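Local coordinates for protein profilin-1A (Acanthamoeba castellanii, PDB 1ACF) that binds monomeric actin and, depending on its concentration, prevents or enhances actin polymerization, and also binds the membrane lipid PIP2, at residues V16-I21 against A30-F35; A48-D53 against T88-K93. All coordinates share one frame; numbering follows the deposited sequence.

Contact 1. Residues V16-I21 against A30-F35; sequences VTQAAI and ATSAGF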
loop_
_atom_site.group_PDB
_atom_site.type_symbol
_atom_site.label_atom_id
_atom_site.label_comp_id
_atom_site.label_asym_id
_atom_site.label_seq_id
_atom_site.Cartn_x
_atom_site.Cartn_y
_atom_site.Cartn_z
ATOM N N VAL A 16 -7.578 -8.061 -1.780
ATOM C CA VAL A 16 -6.249 -7.832 -1.140
ATOM C C VAL A 16 -6.062 -8.897 -0.076
ATOM O O VAL A 16 -7.060 -9.221 0.581
ATOM C CB VAL A 16 -6.286 -6.353 -0.622
ATOM C CG1 VAL A 16 -5.632 -6.089 0.694
ATOM C CG2 VAL A 16 -5.730 -5.400 -1.703
ATOM N N THR A 17 -4.887 -9.425 0.090
ATOM C CA THR A 17 -4.523 -10.456 1.024
ATOM C C THR A 17 -4.087 -9.940 2.365
ATOM O O THR A 17 -4.462 -10.558 3.370
ATOM C CB THR A 17 -3.368 -11.389 0.441
ATOM O OG1 THR A 17 -4.060 -12.226 -0.556
ATOM C CG2 THR A 17 -2.690 -12.291 1.483
ATOM N N GLN A 18 -3.225 -8.941 2.376
ATOM C CA GLN A 18 -2.640 -8.286 3.547
ATOM C C GLN A 18 -2.715 -6.752 3.281
ATOM O O GLN A 18 -2.412 -6.402 2.107
ATOM C CB GLN A 18 -1.124 -8.601 3.655
ATOM C CG GLN A 18 -0.838 -10.095 3.722
ATOM C CD GLN A 18 0.586 -10.478 3.895
ATOM O OE1 GLN A 18 1.037 -10.823 4.997
ATOM N NE2 GLN A 18 1.351 -10.422 2.833
ATOM N N ALA A 19 -3.073 -6.015 4.287
ATOM C CA ALA A 19 -3.178 -4.505 4.124
ATOM C C ALA A 19 -2.709 -3.788 5.369
ATOM O O ALA A 19 -2.776 -4.227 6.535
ATOM C CB ALA A 19 -4.599 -4.139 3.733
ATOM N N ALA A 20 -2.148 -2.619 5.169
ATOM C CA ALA A 20 -1.704 -1.776 6.307
ATOM C C ALA A 20 -2.098 -0.324 5.945
ATOM O O ALA A 20 -2.337 -0.074 4.755
ATOM C CB ALA A 20 -0.237 -1.880 6.609
ATOM N N ILE A 21 -2.170 0.500 6.977
ATOM C CA ILE A 21 -2.455 1.930 6.817
ATOM C C ILE A 21 -1.354 2.689 7.554
ATOM O O ILE A 21 -1.182 2.473 8.777
ATOM C CB ILE A 21 -3.858 2.441 7.225
ATOM C CG1 ILE A 21 -4.971 2.115 6.215
ATOM C CG2 ILE A 21 -3.740 3.996 7.375
ATOM C CD1 ILE A 21 -6.382 2.393 6.838
ATOM N N ALA A 30 -2.517 0.908 11.493
ATOM C CA ALA A 30 -3.202 -0.371 11.634
ATOM C C ALA A 30 -2.677 -1.332 10.560
ATOM O O ALA A 30 -2.290 -0.922 9.438
ATOM C CB ALA A 30 -4.712 -0.146 11.523
ATOM N N THR A 31 -2.660 -2.643 10.967
ATOM C CA THR A 31 -2.158 -3.680 10.016
ATOM C C THR A 31 -2.940 -4.965 10.053
ATOM O O THR A 31 -3.467 -5.268 11.127
ATOM C CB THR A 31 -0.598 -3.814 10.313
ATOM O OG1 THR A 31 -0.019 -4.356 9.108
ATOM C CG2 THR A 31 -0.252 -4.405 11.633
ATOM N N SER A 32 -2.983 -5.730 8.949
ATOM C CA SER A 32 -3.678 -7.055 8.954
ATOM C C SER A 32 -2.802 -8.033 9.746
ATOM O O SER A 32 -1.560 -7.927 9.641
ATOM C CB SER A 32 -4.077 -7.584 7.610
ATOM O OG SER A 32 -2.965 -7.578 6.731
ATOM N N ALA A 33 -3.441 -8.857 10.558
ATOM C CA ALA A 33 -2.731 -9.824 11.462
ATOM C C ALA A 33 -1.584 -10.477 10.720
ATOM O O ALA A 33 -1.822 -10.987 9.598
ATOM C CB ALA A 33 -3.764 -10.809 12.044
ATOM N N GLY A 34 -0.369 -10.456 11.235
ATOM C CA GLY A 34 0.761 -11.032 10.522
ATOM C C GLY A 34 1.390 -10.230 9.432
ATOM O O GLY A 34 2.458 -10.646 8.894
ATOM N N PHE A 35 0.819 -9.115 8.968
ATOM C CA PHE A 35 1.486 -8.266 7.937
ATOM C C PHE A 35 2.333 -7.197 8.650
ATOM O O PHE A 35 1.863 -6.474 9.525
ATOM C CB PHE A 35 0.516 -7.742 6.940
ATOM C CG PHE A 35 1.077 -6.839 5.879
ATOM C CD1 PHE A 35 2.158 -7.259 5.099
ATOM C CD2 PHE A 35 0.572 -5.563 5.669
ATOM C CE1 PHE A 35 2.660 -6.507 4.064
ATOM C CE2 PHE A 35 1.039 -4.767 4.598
ATOM C CZ PHE A 35 2.076 -5.272 3.776
#
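The ring of Phe-35 lies against Gln-18, whose CB sits over one face, offset toward the rim, 3.9 Å from the ring centroid in a CH-pi contact. At the ring edge, near its plane, CD2 of Phe-35 comes 3.7 Å from the carbonyl O of Ala-19, while the methyl CB of Ala-20 approaches CE2 obliquely. The Gln-18 chain runs on past the ring extended, its amide plane tilted 47° to the ring plane and its OE1 beside CB and CD1 of Phe-35. With CG of Phe-35 anti to the backbone N (chi1 178°), the ring swings back from the turn over the strand 18-23. Farther along the hairpin, Ile-21 N donates to Ala-30 O at 2.8 Å, and the return bond from Ala-30 N to Ile-21 O is weak. Beyond the non-hydrogen-bonded pair Ala-20/Thr-31, Ser-32 N bonds Ala-19 O at 2.9 Å, and Ser-32 OG accepts from Ala-19 N, also at 2.9 Å, so a side chain stands in for a backbone acceptor. A type II turn from Ser-32 to Phe-35 follows; Thr-31 OG1 donates to Phe-35 O across it. Trp-2, Tyr-5 and Leu-10 of helix 2-11 pack on Ala-30, Ile-21 and Ala-19, opposite Ala-20 and Thr-31. Both polar backbone atoms of Ala-19 are thus bonded where strand 28-31 ends and the chain turns away from the hairpin.

Contact 2. Residues A48-D53 against T88-K93; sequences AFNNAD and TVKTSK
Lys-90 leaves the end of strand 84-90 toward Phe-49 of helix 39-50, and its CB begins the contact over the middle of the aromatic ring. It stands 3.6 Å from the ring centroid and only 2° off the normal, a CH-pi contact so well centred that CB is nearly equidistant from all six ring carbons. Its CG lies anti to the backbone N (chi1 167°), and the chain continues extended, running antiparallel to the Phe-49 side chain, from ring centre back toward its CB. CD therefore reaches back to the base of the ring, 4.1 Å from CB of Phe-49. The tip, NZ, passes that same CB and comes to 3.7 Å from OD1 of Asn-50, whose side chain it crosses at about a right angle; this is long for a hydrogen bond, though the ammonium group and the amide oxygen may attract each other weakly. At the far end of the ring, CZ of Phe-49 meets the backbone N of Lys-90 and, obliquely and also at 3.7 Å, OG1 of Thr-88. That hydroxyl is hydrogen-bonded to the carbonyl of Ile-77 in the adjacent strand, so it meets the ring as a polar atom already satisfied. Ile-77 and Ile-95 also touch the Phe-49 side chain, seating it across three strands. Val-89 points away, onto Glu-114 and Ala-117 of helix 106-121. Side chains alternating along one strand thus meet helices on opposite faces, as in the profilin fold, where a central antiparallel sheet is sandwiched between helical layers.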
loop_
_atom_site.group_PDB
_atom_site.type_symbol
_atom_site.label_atom_id
_atom_site.label_comp_id
_atom_site.label_asym_id
_atom_site.label_seq_id
_atom_site.Cartn_x
_atom_site.Cartn_y
_atom_site.Cartn_z
ATOM N N ALA A 48 9.389 8.141 -1.107
ATOM C CA ALA A 48 9.276 7.927 -2.565
ATOM C C ALA A 48 8.055 8.660 -3.124
ATOM O O ALA A 48 8.034 8.963 -4.338
ATOM C CB ALA A 48 9.307 6.438 -2.870
ATOM N N PHE A 49 7.066 8.893 -2.263
ATOM C CA PHE A 49 5.876 9.628 -2.805
ATOM C C PHE A 49 6.388 11.040 -3.216
ATOM O O PHE A 49 5.914 11.579 -4.239
ATOM C CB PHE A 49 4.665 9.589 -1.940
ATOM C CG PHE A 49 3.822 8.338 -2.093
ATOM C CD1 PHE A 49 3.081 8.113 -3.238
ATOM C CD2 PHE A 49 3.820 7.394 -1.064
ATOM C CE1 PHE A 49 2.309 6.969 -3.367
ATOM C CE2 PHE A 49 3.006 6.248 -1.177
ATOM C CZ PHE A 49 2.259 6.044 -2.316
ATOM N N ASN A 50 7.344 11.515 -2.460
ATOM C CA ASN A 50 8.025 12.825 -2.753
ATOM C C ASN A 50 9.013 12.668 -3.891
ATOM O O ASN A 50 8.859 13.256 -4.989
ATOM C CB ASN A 50 8.570 13.326 -1.400
ATOM C CG ASN A 50 7.340 13.480 -0.466
ATOM O OD1 ASN A 50 6.292 13.951 -1.002
ATOM N ND2 ASN A 50 7.437 13.093 0.788
ATOM N N ASN A 51 10.026 11.852 -3.734
ATOM C CA ASN A 51 11.018 11.657 -4.855
ATOM C C ASN A 51 11.113 10.135 -5.065
ATOM O O ASN A 51 11.558 9.531 -4.079
ATOM C CB ASN A 51 12.367 12.272 -4.441
ATOM C CG ASN A 51 13.406 12.023 -5.545
ATOM O OD1 ASN A 51 13.053 11.668 -6.676
ATOM N ND2 ASN A 51 14.677 12.235 -5.243
ATOM N N ALA A 52 10.661 9.644 -6.158
ATOM C CA ALA A 52 10.671 8.249 -6.522
ATOM C C ALA A 52 11.952 7.856 -7.287
ATOM O O ALA A 52 11.867 6.906 -8.066
ATOM C CB ALA A 52 9.493 7.929 -7.454
ATOM N N ASP A 53 13.041 8.590 -7.101
ATOM C CA ASP A 53 14.320 8.283 -7.789
ATOM C C ASP A 53 14.839 6.906 -7.361
ATOM O O ASP A 53 14.978 5.989 -8.182
ATOM C CB ASP A 53 15.374 9.360 -7.478
ATOM C CG ASP A 53 15.540 10.348 -8.639
ATOM O OD1 ASP A 53 15.068 10.089 -9.765
ATOM O OD2 ASP A 53 16.179 11.388 -8.307
ATOM N N THR A 88 0.048 0.806 -3.467
ATOM C CA THR A 88 0.125 1.833 -2.388
ATOM C C THR A 88 -0.473 3.113 -2.987
ATOM O O THR A 88 -0.204 3.493 -4.133
ATOM C CB THR A 88 1.581 1.961 -1.826
ATOM O OG1 THR A 88 2.421 2.397 -2.930
ATOM C CG2 THR A 88 2.092 0.572 -1.353
ATOM N N VAL A 89 -1.333 3.663 -2.173
ATOM C CA VAL A 89 -2.031 4.922 -2.548
ATOM C C VAL A 89 -1.901 5.900 -1.391
ATOM O O VAL A 89 -2.456 5.656 -0.305
ATOM C CB VAL A 89 -3.462 4.693 -2.987
ATOM C CG1 VAL A 89 -4.142 6.014 -3.417
ATOM C CG2 VAL A 89 -3.485 3.685 -4.139
ATOM N N LYS A 90 -1.220 7.029 -1.712
ATOM C CA LYS A 90 -1.042 8.090 -0.703
ATOM C C LYS A 90 -2.269 9.003 -0.709
ATOM O O LYS A 90 -2.683 9.366 -1.818
ATOM C CB LYS A 90 0.213 8.902 -0.844
ATOM C CG LYS A 90 0.167 10.187 0.028
ATOM C CD LYS A 90 1.141 11.183 -0.602
ATOM C CE LYS A 90 1.661 12.196 0.410
ATOM N NZ LYS A 90 2.916 12.771 -0.199
ATOM N N THR A 91 -2.783 9.206 0.463
ATOM C CA THR A 91 -3.921 10.108 0.681
ATOM C C THR A 91 -3.388 11.466 1.160
ATOM O O THR A 91 -2.170 11.721 1.113
ATOM C CB THR A 91 -5.016 9.454 1.561
ATOM O OG1 THR A 91 -4.548 9.164 2.913
ATOM C CG2 THR A 91 -5.595 8.201 0.876
ATOM N N SER A 92 -4.224 12.265 1.733
ATOM C CA SER A 92 -3.810 13.579 2.288
ATOM C C SER A 92 -2.918 13.429 3.481
ATOM O O SER A 92 -1.873 14.150 3.612
ATOM C CB SER A 92 -5.040 14.425 2.569
ATOM O OG SER A 92 -5.456 14.220 3.916
ATOM N N LYS A 93 -3.294 12.503 4.390
ATOM C CA LYS A 93 -2.518 12.283 5.631
ATOM C C LYS A 93 -1.974 10.877 5.883
ATOM O O LYS A 93 -1.356 10.662 6.952
ATOM C CB LYS A 93 -3.461 12.583 6.841
ATOM C CG LYS A 93 -3.831 14.036 6.938
ATOM C CD LYS A 93 -5.156 14.216 7.699
ATOM C CE LYS A 93 -5.558 15.687 7.438
ATOM N NZ LYS A 93 -6.037 15.774 6.023
#

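In the fold
Both segments of contact 1 precede those of contact 2 in the chain: the hairpin of strands 18-23 and 28-31 comes first, and helix 39-50 follows it. Their centres lie 19 Å apart, with the middle of the molecule between them, and their nearest atoms are about 7 Å apart without touching. Both reach the same antiparallel sheet, in which strand 94-100 separates strand 18-23 from strand 84-90. Contact 1 joins one of the sheet's two edge strands, 28-31, to its neighbour, within a region predicted to bind actin; contact 2 attaches a helix to a strand inside the sheet. One contact therefore adds an edge strand to the sheet, while the other covers one of its faces, within a single compact profilin domain.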